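Local coordinates for protein phosphoethanolamine N-methyltransferase 1 (PDB 4KRG) that probably transfers a methyl group from S-adenosylmethionine to phosphoethanolamine, an early step of phosphocholine biosynthesis in a parasitic nematode, at residues Thr18-Tyr23 / Asn30-Asn35; Ala47-Ser52 / His157-Cys162; Val61-Ala66 / Thr73-Thr78; Asn128-Tyr133 / Ile140-Asn145. One frame throughout, in Å; residues are numbered along the deposited sequence.

Interaction 1. Residues Thr18-Tyr23 / Asn30-Asn35; sequences TFWDKY and NSMMLN. With SAH (S-adenosyl-L-homocysteine), chain D; OPE (phosphoric acid mono-(2-amino-ethyl) ester), chain C.
In the wall of the site where S-adenosylhomocysteine and phosphoethanolamine lie side by side, the end of helix 9-21 meets helix 29-33, which ends in a Schellman motif whose positive-phi residue, Leu34, touches Trp20, Phe19 and Tyr23. Closing bonds run from Asn35 N to Asn30 O and, weakly, from Leu34 N to Ser31 O. With CG anti to its carbonyl carbon (chi1 -68°), Leu34 sends CD2 over one face of the Tyr23 ring, a CH-pi contact 3.8 Å from the centroid, while CD1 lies at the edge of the Phe19 ring. Tyr23 OH is hydrogen-bonded to Met175 O. Ser31 O sits in the plane of the Trp20 indole, at its edge, 3.3 Å from CH2. The ribose of S-adenosylhomocysteine covers one face of that indole, and Phe19 the opposite one. Both ligands converge on Met32 O: the phosphoethanolamine N makes a weak hydrogen bond to it at 3.4 Å, and SD of S-adenosylhomocysteine lies 3.3 Å from it.

Interaction 2. Residues Ala47-Ser52 / His157-Cys162; sequences ADILSS and HLRESC. With OPE (phosphoric acid mono-(2-amino-ethyl) ester), chain C.
Helix-on-sheet packing in the Rossmann-like methyltransferase domain brings the end of helix 38-50 against strand 154-161, where Ile49 lies across His157 and Arg159. Ile49 spreads its two branches over different partners: CG2 reaches the imidazole 3.5 Å from His157 CE1, and CD1 comes within 3.8 Å of Arg159 NH1, each approach oblique to the flat group. His157 is hydrogen-bonded to Thr127 O and His233, and Arg159 has a salt bridge to Asp45 and hydrogen bonds to Asn128 and Gln231, so the polar ends that Ile49 packs beside have their partners elsewhere. Just past Ile49 the chain turns back on itself: Ser52 OG hydrogen-bonds Ile49 O at 2.6 Å, in the carbonyl plane and on a lone pair. That oxygen also accepts from Ser52 N and is therefore gripped twice. Farther along the strand, the chain enters the phosphoethanolamine pocket, where Ser161 OG, also bonded to Gln231 NE2, lies 2.4 Å from phosphate oxygen O2, a hydrogen bond so short that its exact length is doubtful.

Interaction 3. Residues Val61-Ala66 / Thr73-Thr78; sequences VVDIGA and TVLAET. With SAH (S-adenosyl-L-homocysteine), chain D.
A small van der Waals contact, apolar at Val61 and against a carboxylate at Asp63, joins Leu75 to the strand that precedes its helix in the buried interior of the methyltransferase domain. One methyl does the work: Leu75 CD1 stands 4.3 Å from Val61 CG1 and 4.1 Å from Asp63 OD2. Val61 and Asp63 alternate with Val62 along strand 60-64, which puts their side chains on the same face, turned to the helix. The leucine crosses the aspartate at about a right angle, and its CD1 is equally near CB and OD2 of that residue. The Asp63 OD2 is satisfied outside the pair by a hydrogen bond to Thr72 OG1, just ahead of segment 73-78; the carboxylate thus serves as a polar tie to the same helix that Leu75 packs from. Phe126 of the adjoining strand 122-126 touches both Asp63 and Leu75. Beyond the strand, the chain turns at Gly65 with positive phi (81°), and Gly65 O accepts a 2.9 Å hydrogen bond from the amino N of S-adenosylhomocysteine. Strand 60-64, a glycine-containing turn at the cofactor and helix 70-78 open a beta-alpha-beta unit completed by strand 81-86, the classic cofactor-binding start of Rossmann-like methyltransferases.

Interaction 4. Residues Asn128-Tyr133 / Ile140-Asn145; sequences NWLMMY and IEFLLN. With SAH (S-adenosyl-L-homocysteine), chain D; OPE (phosphoric acid mono-(2-amino-ethyl) ester), chain C.
Bends at chi2 (-57°) and chi3 (94°) turn the end of the selenomethionine side chain of Met131 to Phe142, which holds CG anti to its backbone N (chi1 171°), and the two meet at about a right angle. Met131 CE lies over the ring face, displaced toward CD2 and CE2, as a CH-pi contact 3.7 Å from the Phe142 centroid; the selenium, obliquely placed 4.4 Å from the same centroid, makes this a Met-aromatic contact as well. Leu130 adds a looser touch through CD2 at Phe142 CE1, and its other methyl, CD1, lies 3.6 Å from N7 of the adenine of S-adenosylhomocysteine.

Segment 128-133 also lines both ligand pockets. Asn128 grips the amino-acid end of S-adenosylhomocysteine twice, its backbone O accepting from the ligand N at 2.8 Å and its ND2 donating to the ligand O at 2.9 Å. One face of the Trp129 indole receives the phosphoethanolamine carbon CB over its centre. The amine N of that ligand donates to Tyr133 OH at 3.1 Å and lies near the plane of the phenol ring, at its edge. Backbone N atoms of Leu130, Met131 and Met132 are held by the carboxylate of Glu160 on strand 154-161, so this turn after strand 122-126 is clasped between that strand and helix 136-149, which packs through Ile140 and Leu144 on helix 249-271.

Overall arrangement
All four contacts are buried, yet none is held by a hydrogen bond between its two segments; what differs is how each relates to the ligands. Interactions 2 and 3 pack helices 38-50 and 70-78 against strands of the same sheet, and Leu50 touches Val74 and Leu75 between them. There the ligand is met at or just past the strand's end, by Ser161 and Gly65, beyond the packed side chains. Interactions 1 and 4 are richer in aromatic groups, and residues of the contact itself, Trp20, Leu34 and Leu130, touch ligand; the two meet where Met32 O comes 3.3 Å from Trp129 CZ3. Ile64 links interaction 3 to interaction 4 through Phe142.

Interaction 1. Residues Thr18-Tyr23 / Asn30-Asn35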
# COMPACT_ATOMS: atom_id res chain seq x y z
N THR A 18 10.00 -26.71 -5.48
CA THR A 18 9.39 -27.66 -6.41
C THR A 18 8.42 -26.96 -7.36
O THR A 18 8.38 -27.25 -8.56
CB THR A 18 8.62 -28.76 -5.67
OG1 THR A 18 9.41 -29.25 -4.58
CG2 THR A 18 8.30 -29.91 -6.61
N PHE A 19 7.61 -26.06 -6.82
CA PHE A 19 6.70 -25.27 -7.64
C PHE A 19 7.48 -24.50 -8.69
O PHE A 19 7.14 -24.52 -9.87
CB PHE A 19 5.88 -24.31 -6.78
CG PHE A 19 5.01 -23.38 -7.58
CD1 PHE A 19 3.77 -23.79 -8.04
CD2 PHE A 19 5.43 -22.09 -7.87
CE1 PHE A 19 2.97 -22.94 -8.78
CE2 PHE A 19 4.64 -21.22 -8.61
CZ PHE A 19 3.40 -21.65 -9.06
N TRP A 20 8.54 -23.82 -8.27
CA TRP A 20 9.30 -23.02 -9.21
C TRP A 20 10.15 -23.85 -10.16
O TRP A 20 10.48 -23.41 -11.26
CB TRP A 20 10.11 -21.94 -8.48
CG TRP A 20 9.25 -20.76 -8.18
CD1 TRP A 20 8.75 -20.38 -6.97
CD2 TRP A 20 8.75 -19.83 -9.14
NE1 TRP A 20 7.98 -19.26 -7.11
CE2 TRP A 20 7.96 -18.89 -8.44
CE3 TRP A 20 8.88 -19.68 -10.52
CZ2 TRP A 20 7.31 -17.83 -9.07
CZ3 TRP A 20 8.24 -18.63 -11.15
CH2 TRP A 20 7.47 -17.72 -10.43
N ASP A 21 10.49 -25.07 -9.74
CA ASP A 21 11.16 -26.02 -10.63
C ASP A 21 10.35 -26.24 -11.90
O ASP A 21 10.92 -26.45 -12.97
CB ASP A 21 11.39 -27.36 -9.93
CG ASP A 21 12.62 -27.36 -9.04
OD1 ASP A 21 13.45 -26.44 -9.18
OD2 ASP A 21 12.76 -28.29 -8.22
N LYS A 22 9.02 -26.18 -11.79
CA LYS A 22 8.14 -26.39 -12.93
C LYS A 22 8.34 -25.35 -14.03
O LYS A 22 7.94 -25.56 -15.17
CB LYS A 22 6.67 -26.42 -12.48
CG LYS A 22 6.30 -27.58 -11.57
CD LYS A 22 4.79 -27.68 -11.31
CE LYS A 22 4.26 -26.47 -10.55
NZ LYS A 22 2.80 -26.58 -10.27
N TYR A 23 8.96 -24.22 -13.69
CA TYR A 23 9.11 -23.11 -14.63
C TYR A 23 10.55 -22.91 -15.12
O TYR A 23 10.79 -22.09 -16.00
CB TYR A 23 8.55 -21.81 -14.03
CG TYR A 23 7.06 -21.90 -13.75
CD1 TYR A 23 6.14 -21.62 -14.75
CD2 TYR A 23 6.58 -22.29 -12.51
CE1 TYR A 23 4.77 -21.73 -14.51
CE2 TYR A 23 5.22 -22.40 -12.26
CZ TYR A 23 4.32 -22.11 -13.27
OH TYR A 23 2.96 -22.21 -13.05
N ASN A 30 7.13 -14.68 -18.89
CA ASN A 30 5.88 -15.38 -18.62
C ASN A 30 5.92 -16.05 -17.25
O ASN A 30 4.96 -16.01 -16.50
CB ASN A 30 5.57 -16.41 -19.70
CG ASN A 30 5.17 -15.79 -21.03
OD1 ASN A 30 4.59 -14.71 -21.08
ND2 ASN A 30 5.47 -16.49 -22.12
N SER A 31 7.05 -16.68 -16.93
CA SER A 31 7.21 -17.35 -15.64
C SER A 31 7.34 -16.37 -14.47
O SER A 31 6.75 -16.58 -13.41
CB SER A 31 8.42 -18.27 -15.66
OG SER A 31 8.15 -19.43 -16.43
N MSE A 32 8.10 -15.31 -14.69
CA MSE A 32 8.35 -14.30 -13.67
C MSE A 32 7.06 -13.67 -13.20
O MSE A 32 6.92 -13.30 -12.04
CB MSE A 32 9.26 -13.20 -14.23
CG MSE A 32 10.62 -13.68 -14.70
SE MSE A 32 11.61 -14.65 -13.31
CE MSE A 32 11.05 -16.47 -13.75
N MSE A 33 6.12 -13.54 -14.12
CA MSE A 33 4.87 -12.87 -13.82
C MSE A 33 3.73 -13.87 -13.74
O MSE A 33 2.62 -13.51 -13.38
CB MSE A 33 4.59 -11.79 -14.85
CG MSE A 33 5.79 -10.87 -15.08
SE MSE A 33 5.38 -9.37 -16.26
CE MSE A 33 4.70 -8.09 -14.94
N LEU A 34 4.03 -15.14 -14.05
CA LEU A 34 3.02 -16.20 -14.09
C LEU A 34 1.81 -15.78 -14.92
O LEU A 34 0.66 -15.88 -14.48
CB LEU A 34 2.63 -16.66 -12.68
CG LEU A 34 3.77 -17.38 -11.96
CD1 LEU A 34 3.40 -17.74 -10.53
CD2 LEU A 34 4.18 -18.63 -12.72
N ASN A 35 2.08 -15.33 -16.14
CA ASN A 35 1.07 -14.75 -17.02
C ASN A 35 1.37 -15.15 -18.45
O ASN A 35 2.50 -14.98 -18.91
CB ASN A 35 1.09 -13.22 -16.89
CG ASN A 35 -0.04 -12.56 -17.64
OD1 ASN A 35 -0.07 -12.56 -18.87
ND2 ASN A 35 -0.97 -11.97 -16.90
N SAH D . 11.18 -10.82 -8.70
CA SAH D . 11.23 -11.24 -10.11
CB SAH D . 10.66 -12.70 -10.21
CG SAH D . 9.26 -12.86 -9.62
SD SAH D . 8.67 -14.57 -9.50
C SAH D . 10.47 -10.30 -10.97
O SAH D . 9.47 -9.75 -10.53
OXT SAH D . 10.66 -10.33 -12.16
C5' SAH D . 9.49 -15.27 -8.04
C4' SAH D . 10.91 -15.41 -8.04
O4' SAH D . 11.37 -15.53 -6.67
C3' SAH D . 11.34 -16.63 -8.74
O3' SAH D . 12.53 -16.37 -9.44
C2' SAH D . 11.60 -17.58 -7.67
O2' SAH D . 12.55 -18.53 -8.07
C1' SAH D . 12.11 -16.71 -6.58
N9 SAH D . 11.98 -17.31 -5.21
C8 SAH D . 10.86 -17.70 -4.59
N7 SAH D . 11.20 -18.03 -3.34
C5 SAH D . 12.51 -17.87 -3.16
C6 SAH D . 13.38 -18.07 -2.08
N6 SAH D . 12.93 -18.54 -0.87
N1 SAH D . 14.68 -17.78 -2.26
C2 SAH D . 15.15 -17.33 -3.41
N3 SAH D . 14.34 -17.13 -4.47
C4 SAH D . 13.03 -17.39 -4.37
CA OPE C . 2.66 -13.57 -9.86
CB OPE C . 4.06 -13.80 -10.32
O1 OPE C . -0.04 -14.54 -10.08
O2 OPE C . 0.17 -13.47 -7.88
O3 OPE C . 0.35 -15.95 -8.04
O4 OPE C . 2.17 -14.49 -8.96
N OPE C . 5.06 -14.00 -9.30
P OPE C . 0.63 -14.63 -8.73

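Interaction 2. Residues Ala47-Ser52 / His157-Cys162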
# COMPACT_ATOMS: atom_id res chain seq x y z
N ALA A 47 8.60 -0.43 -14.88
CA ALA A 47 8.72 1.02 -14.76
C ALA A 47 7.92 1.57 -13.58
O ALA A 47 8.39 2.47 -12.88
CB ALA A 47 8.31 1.70 -16.06
N ASP A 48 6.72 1.04 -13.36
CA ASP A 48 5.92 1.41 -12.18
C ASP A 48 6.70 1.19 -10.89
O ASP A 48 6.68 2.01 -9.99
CB ASP A 48 4.64 0.57 -12.11
CG ASP A 48 3.61 0.97 -13.15
OD1 ASP A 48 3.70 2.08 -13.72
OD2 ASP A 48 2.69 0.17 -13.37
N ILE A 49 7.36 0.04 -10.81
CA ILE A 49 8.11 -0.31 -9.61
C ILE A 49 9.40 0.50 -9.51
O ILE A 49 9.68 1.12 -8.48
CB ILE A 49 8.44 -1.82 -9.59
CG1 ILE A 49 7.16 -2.66 -9.52
CG2 ILE A 49 9.39 -2.14 -8.45
CD1 ILE A 49 6.30 -2.41 -8.29
N LEU A 50 10.19 0.49 -10.58
CA LEU A 50 11.49 1.15 -10.55
C LEU A 50 11.39 2.66 -10.37
O LEU A 50 12.24 3.27 -9.72
CB LEU A 50 12.32 0.77 -11.79
CG LEU A 50 12.81 -0.67 -11.77
CD1 LEU A 50 13.58 -0.98 -13.03
CD2 LEU A 50 13.67 -0.93 -10.55
N SER A 51 10.34 3.27 -10.91
CA SER A 51 10.18 4.71 -10.76
C SER A 51 9.75 5.10 -9.35
O SER A 51 9.72 6.28 -9.01
CB SER A 51 9.18 5.25 -11.78
OG SER A 51 7.86 5.07 -11.31
N SER A 52 9.43 4.11 -8.52
CA SER A 52 9.01 4.39 -7.15
C SER A 52 10.19 4.35 -6.17
O SER A 52 10.06 4.73 -5.02
CB SER A 52 7.93 3.40 -6.69
OG SER A 52 8.49 2.15 -6.36
N HIS A 157 12.24 -2.35 -0.54
CA HIS A 157 11.05 -2.35 -1.37
C HIS A 157 10.45 -3.75 -1.36
O HIS A 157 11.16 -4.74 -1.56
CB HIS A 157 11.38 -1.96 -2.81
CG HIS A 157 10.21 -2.07 -3.74
ND1 HIS A 157 9.87 -3.25 -4.36
CD2 HIS A 157 9.31 -1.15 -4.15
CE1 HIS A 157 8.79 -3.06 -5.11
NE2 HIS A 157 8.43 -1.79 -4.99
N LEU A 158 9.14 -3.83 -1.15
CA LEU A 158 8.43 -5.09 -1.26
C LEU A 158 7.19 -4.88 -2.12
O LEU A 158 6.63 -3.81 -2.15
CB LEU A 158 8.03 -5.60 0.12
CG LEU A 158 9.21 -5.77 1.08
CD1 LEU A 158 8.87 -5.17 2.43
CD2 LEU A 158 9.55 -7.24 1.23
N ARG A 159 6.80 -5.92 -2.85
CA ARG A 159 5.59 -5.90 -3.65
C ARG A 159 5.00 -7.30 -3.60
O ARG A 159 5.70 -8.27 -3.89
CB ARG A 159 5.90 -5.53 -5.10
CG ARG A 159 4.68 -5.56 -6.00
CD ARG A 159 4.52 -6.88 -6.76
NE ARG A 159 3.50 -6.75 -7.80
CZ ARG A 159 3.74 -6.26 -9.01
NH1 ARG A 159 4.96 -5.86 -9.35
NH2 ARG A 159 2.75 -6.17 -9.89
N GLU A 160 3.73 -7.41 -3.23
CA GLU A 160 3.15 -8.73 -3.09
C GLU A 160 1.76 -8.82 -3.71
O GLU A 160 1.04 -7.83 -3.77
CB GLU A 160 3.07 -9.14 -1.61
CG GLU A 160 4.40 -9.08 -0.87
CD GLU A 160 5.41 -10.10 -1.37
OE1 GLU A 160 4.99 -11.14 -1.93
OE2 GLU A 160 6.63 -9.88 -1.19
N SER A 161 1.40 -10.01 -4.18
CA SER A 161 0.03 -10.28 -4.59
C SER A 161 -0.76 -10.43 -3.31
O SER A 161 -0.58 -11.40 -2.57
CB SER A 161 -0.06 -11.56 -5.40
OG SER A 161 0.70 -11.46 -6.59
N CYS A 162 -1.63 -9.47 -3.04
CA CYS A 162 -2.38 -9.51 -1.80
C CYS A 162 -3.78 -10.08 -2.03
O CYS A 162 -4.44 -9.75 -3.01
CB CYS A 162 -2.43 -8.12 -1.16
SG CYS A 162 -0.81 -7.54 -0.61
CA OPE C . 2.66 -13.57 -9.86
CB OPE C . 4.06 -13.80 -10.32
O1 OPE C . -0.04 -14.54 -10.08
O2 OPE C . 0.17 -13.47 -7.88
O3 OPE C . 0.35 -15.95 -8.04
O4 OPE C . 2.17 -14.49 -8.96
N OPE C . 5.06 -14.00 -9.30
P OPE C . 0.63 -14.63 -8.73

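Interaction 3. Residues Val61-Ala66 / Thr73-Thr78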
# COMPACT_ATOMS: atom_id res chain seq x y z
N VAL A 61 22.90 -2.49 -3.67
CA VAL A 61 21.55 -3.04 -3.70
C VAL A 61 21.60 -4.56 -3.69
O VAL A 61 22.46 -5.17 -4.31
CB VAL A 61 20.80 -2.59 -4.98
CG1 VAL A 61 19.38 -3.10 -4.97
CG2 VAL A 61 20.82 -1.08 -5.11
N VAL A 62 20.67 -5.19 -2.97
CA VAL A 62 20.52 -6.64 -3.08
C VAL A 62 19.12 -6.94 -3.61
O VAL A 62 18.13 -6.52 -3.03
CB VAL A 62 20.81 -7.39 -1.76
CG1 VAL A 62 19.93 -6.89 -0.63
CG2 VAL A 62 20.63 -8.89 -1.95
N ASP A 63 19.07 -7.62 -4.75
CA ASP A 63 17.80 -7.98 -5.40
C ASP A 63 17.56 -9.45 -5.15
O ASP A 63 18.19 -10.30 -5.78
CB ASP A 63 17.86 -7.66 -6.90
CG ASP A 63 16.60 -8.08 -7.65
OD1 ASP A 63 15.59 -8.49 -7.03
OD2 ASP A 63 16.61 -7.98 -8.90
N ILE A 64 16.66 -9.75 -4.22
CA ILE A 64 16.45 -11.12 -3.75
C ILE A 64 15.22 -11.75 -4.40
O ILE A 64 14.12 -11.21 -4.31
CB ILE A 64 16.29 -11.14 -2.22
CG1 ILE A 64 17.49 -10.45 -1.57
CG2 ILE A 64 16.16 -12.57 -1.71
CD1 ILE A 64 17.40 -10.36 -0.08
N GLY A 65 15.40 -12.91 -5.03
CA GLY A 65 14.34 -13.52 -5.81
C GLY A 65 14.27 -12.85 -7.17
O GLY A 65 13.20 -12.70 -7.75
N ALA A 66 15.43 -12.46 -7.67
CA ALA A 66 15.55 -11.67 -8.90
C ALA A 66 15.16 -12.42 -10.16
O ALA A 66 14.91 -11.80 -11.20
CB ALA A 66 16.97 -11.15 -9.04
N THR A 73 18.73 -5.86 -14.15
CA THR A 73 19.24 -5.22 -15.36
C THR A 73 19.22 -3.69 -15.26
O THR A 73 20.20 -3.04 -15.59
CB THR A 73 18.44 -5.68 -16.59
OG1 THR A 73 18.64 -7.08 -16.79
CG2 THR A 73 18.89 -4.94 -17.83
N VAL A 74 18.11 -3.14 -14.79
CA VAL A 74 17.97 -1.69 -14.72
C VAL A 74 18.55 -1.13 -13.42
O VAL A 74 19.09 -0.02 -13.41
CB VAL A 74 16.50 -1.25 -14.90
CG1 VAL A 74 16.38 0.26 -14.90
CG2 VAL A 74 15.93 -1.81 -16.21
N LEU A 75 18.46 -1.89 -12.33
CA LEU A 75 19.01 -1.45 -11.05
C LEU A 75 20.51 -1.18 -11.14
O LEU A 75 21.00 -0.18 -10.63
CB LEU A 75 18.73 -2.49 -9.95
CG LEU A 75 17.28 -2.69 -9.47
CD1 LEU A 75 17.18 -3.95 -8.61
CD2 LEU A 75 16.78 -1.48 -8.69
N ALA A 76 21.22 -2.07 -11.82
CA ALA A 76 22.67 -1.93 -11.97
C ALA A 76 23.09 -0.79 -12.89
O ALA A 76 24.28 -0.50 -13.01
CB ALA A 76 23.27 -3.24 -12.45
N GLU A 77 22.14 -0.14 -13.56
CA GLU A 77 22.46 1.02 -14.39
C GLU A 77 22.90 2.20 -13.54
O GLU A 77 23.72 3.00 -13.97
CB GLU A 77 21.26 1.45 -15.23
CG GLU A 77 20.93 0.53 -16.39
CD GLU A 77 19.67 0.97 -17.12
OE1 GLU A 77 19.19 2.10 -16.87
OE2 GLU A 77 19.16 0.18 -17.95
N THR A 78 22.34 2.33 -12.34
CA THR A 78 22.67 3.47 -11.49
C THR A 78 23.27 3.12 -10.13
O THR A 78 24.04 3.91 -9.57
CB THR A 78 21.48 4.43 -11.33
OG1 THR A 78 20.33 3.70 -10.89
CG2 THR A 78 21.18 5.10 -12.67
N SAH D . 11.18 -10.82 -8.70
CA SAH D . 11.23 -11.24 -10.11
CB SAH D . 10.66 -12.70 -10.21
CG SAH D . 9.26 -12.86 -9.62
SD SAH D . 8.67 -14.57 -9.50
C SAH D . 10.47 -10.30 -10.97
O SAH D . 9.47 -9.75 -10.53
OXT SAH D . 10.66 -10.33 -12.16
C5' SAH D . 9.49 -15.27 -8.04
C4' SAH D . 10.91 -15.41 -8.04
O4' SAH D . 11.37 -15.53 -6.67
C3' SAH D . 11.34 -16.63 -8.74
O3' SAH D . 12.53 -16.37 -9.44
C2' SAH D . 11.60 -17.58 -7.67
O2' SAH D . 12.55 -18.53 -8.07
C1' SAH D . 12.11 -16.71 -6.58
N9 SAH D . 11.98 -17.31 -5.21
C8 SAH D . 10.86 -17.70 -4.59
N7 SAH D . 11.20 -18.03 -3.34
C5 SAH D . 12.51 -17.87 -3.16
C6 SAH D . 13.38 -18.07 -2.08
N6 SAH D . 12.93 -18.54 -0.87
N1 SAH D . 14.68 -17.78 -2.26
C2 SAH D . 15.15 -17.33 -3.41
N3 SAH D . 14.34 -17.13 -4.47
C4 SAH D . 13.03 -17.39 -4.37

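Interaction 4. Residues Asn128-Tyr133 / Ile140-Asn145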
# COMPACT_ATOMS: atom_id res chain seq x y z
N ASN A 128 10.40 -8.19 -5.22
CA ASN A 128 9.17 -8.02 -5.98
C ASN A 128 8.57 -9.41 -6.17
O ASN A 128 9.15 -10.23 -6.87
CB ASN A 128 9.46 -7.34 -7.32
CG ASN A 128 8.20 -7.01 -8.11
OD1 ASN A 128 7.55 -5.99 -7.88
ND2 ASN A 128 7.84 -7.89 -9.04
N TRP A 129 7.44 -9.67 -5.50
CA TRP A 129 6.82 -11.00 -5.45
C TRP A 129 7.67 -12.06 -4.71
O TRP A 129 8.12 -13.02 -5.32
CB TRP A 129 6.50 -11.53 -6.85
CG TRP A 129 5.36 -10.88 -7.59
CD1 TRP A 129 4.14 -10.51 -7.09
CD2 TRP A 129 5.35 -10.56 -8.98
NE1 TRP A 129 3.37 -9.97 -8.09
CE2 TRP A 129 4.08 -9.99 -9.26
CE3 TRP A 129 6.27 -10.69 -10.02
CZ2 TRP A 129 3.73 -9.55 -10.54
CZ3 TRP A 129 5.92 -10.26 -11.28
CH2 TRP A 129 4.66 -9.70 -11.53
N LEU A 130 7.86 -11.90 -3.40
CA LEU A 130 8.69 -12.86 -2.66
C LEU A 130 8.09 -13.34 -1.33
O LEU A 130 8.11 -14.54 -1.05
CB LEU A 130 10.10 -12.32 -2.43
CG LEU A 130 11.06 -13.29 -1.73
CD1 LEU A 130 11.30 -14.53 -2.59
CD2 LEU A 130 12.38 -12.60 -1.40
N MSE A 131 7.58 -12.42 -0.52
CA MSE A 131 7.00 -12.79 0.78
C MSE A 131 5.88 -13.82 0.65
O MSE A 131 5.70 -14.67 1.52
CB MSE A 131 6.47 -11.56 1.52
CG MSE A 131 7.48 -10.45 1.80
SE MSE A 131 9.03 -11.06 2.83
CE MSE A 131 10.21 -11.45 1.31
N MSE A 132 5.14 -13.74 -0.45
CA MSE A 132 4.04 -14.66 -0.72
C MSE A 132 4.54 -16.09 -0.92
O MSE A 132 3.75 -17.03 -0.90
CB MSE A 132 3.30 -14.20 -1.98
CG MSE A 132 4.23 -14.09 -3.16
SE MSE A 132 3.60 -12.89 -4.58
CE MSE A 132 2.34 -14.11 -5.45
N TYR A 133 5.85 -16.25 -1.12
CA TYR A 133 6.45 -17.58 -1.26
C TYR A 133 7.22 -18.00 -0.00
O TYR A 133 8.00 -18.95 -0.03
CB TYR A 133 7.36 -17.65 -2.50
CG TYR A 133 6.65 -17.30 -3.79
CD1 TYR A 133 5.63 -18.10 -4.28
CD2 TYR A 133 7.02 -16.18 -4.53
CE1 TYR A 133 4.98 -17.78 -5.46
CE2 TYR A 133 6.37 -15.86 -5.72
CZ TYR A 133 5.35 -16.67 -6.18
OH TYR A 133 4.70 -16.36 -7.34
N ILE A 140 8.82 -12.86 8.72
CA ILE A 140 9.31 -12.10 9.86
C ILE A 140 10.83 -12.22 9.96
O ILE A 140 11.53 -11.22 10.14
CB ILE A 140 8.64 -12.57 11.17
CG1 ILE A 140 7.14 -12.31 11.10
CG2 ILE A 140 9.24 -11.85 12.36
CD1 ILE A 140 6.31 -13.15 12.06
N GLU A 141 11.33 -13.44 9.81
CA GLU A 141 12.77 -13.69 9.86
C GLU A 141 13.49 -13.00 8.71
O GLU A 141 14.58 -12.47 8.89
CB GLU A 141 13.05 -15.19 9.88
CG GLU A 141 12.57 -15.87 11.16
CD GLU A 141 12.84 -17.36 11.20
OE1 GLU A 141 12.82 -17.95 12.30
OE2 GLU A 141 13.06 -17.95 10.12
N PHE A 142 12.87 -12.98 7.53
CA PHE A 142 13.44 -12.26 6.40
C PHE A 142 13.55 -10.77 6.70
O PHE A 142 14.56 -10.14 6.39
CB PHE A 142 12.62 -12.47 5.12
CG PHE A 142 13.04 -11.56 4.00
CD1 PHE A 142 14.16 -11.86 3.23
CD2 PHE A 142 12.35 -10.40 3.72
CE1 PHE A 142 14.56 -11.03 2.19
CE2 PHE A 142 12.74 -9.56 2.69
CZ PHE A 142 13.85 -9.88 1.92
N LEU A 143 12.51 -10.21 7.31
CA LEU A 143 12.47 -8.77 7.55
C LEU A 143 13.42 -8.32 8.65
O LEU A 143 13.94 -7.21 8.61
CB LEU A 143 11.04 -8.31 7.85
CG LEU A 143 10.09 -8.40 6.66
CD1 LEU A 143 8.65 -8.17 7.11
CD2 LEU A 143 10.47 -7.40 5.58
N LEU A 144 13.64 -9.18 9.64
CA LEU A 144 14.64 -8.90 10.66
C LEU A 144 16.06 -9.00 10.09
O LEU A 144 16.97 -8.30 10.53
CB LEU A 144 14.47 -9.82 11.87
CG LEU A 144 13.23 -9.57 12.74
CD1 LEU A 144 13.01 -10.69 13.74
CD2 LEU A 144 13.33 -8.24 13.46
N ASN A 145 16.24 -9.86 9.09
CA ASN A 145 17.52 -9.96 8.40
C ASN A 145 17.80 -8.73 7.53
O ASN A 145 18.90 -8.20 7.54
CB ASN A 145 17.57 -11.22 7.54
CG ASN A 145 18.28 -12.36 8.23
OD1 ASN A 145 19.27 -12.15 8.93
ND2 ASN A 145 17.78 -13.58 8.04
N SAH D . 11.18 -10.82 -8.70
CA SAH D . 11.23 -11.24 -10.11
CB SAH D . 10.66 -12.70 -10.21
CG SAH D . 9.26 -12.86 -9.62
SD SAH D . 8.67 -14.57 -9.50
C SAH D . 10.47 -10.30 -10.97
O SAH D . 9.47 -9.75 -10.53
OXT SAH D . 10.66 -10.33 -12.16
C5' SAH D . 9.49 -15.27 -8.04
C4' SAH D . 10.91 -15.41 -8.04
O4' SAH D . 11.37 -15.53 -6.67
C3' SAH D . 11.34 -16.63 -8.74
O3' SAH D . 12.53 -16.37 -9.44
C2' SAH D . 11.60 -17.58 -7.67
O2' SAH D . 12.55 -18.53 -8.07
C1' SAH D . 12.11 -16.71 -6.58
N9 SAH D . 11.98 -17.31 -5.21
C8 SAH D . 10.86 -17.70 -4.59
N7 SAH D . 11.20 -18.03 -3.34
C5 SAH D . 12.51 -17.87 -3.16
C6 SAH D . 13.38 -18.07 -2.08
N6 SAH D . 12.93 -18.54 -0.87
N1 SAH D . 14.68 -17.78 -2.26
C2 SAH D . 15.15 -17.33 -3.41
N3 SAH D . 14.34 -17.13 -4.47
C4 SAH D . 13.03 -17.39 -4.37
CA OPE C . 2.66 -13.57 -9.86
CB OPE C . 4.06 -13.80 -10.32
O1 OPE C . -0.04 -14.54 -10.08
O2 OPE C . 0.17 -13.47 -7.88
O3 OPE C . 0.35 -15.95 -8.04
O4 OPE C . 2.17 -14.49 -8.96
N OPE C . 5.06 -14.00 -9.30
P OPE C . 0.63 -14.63 -8.73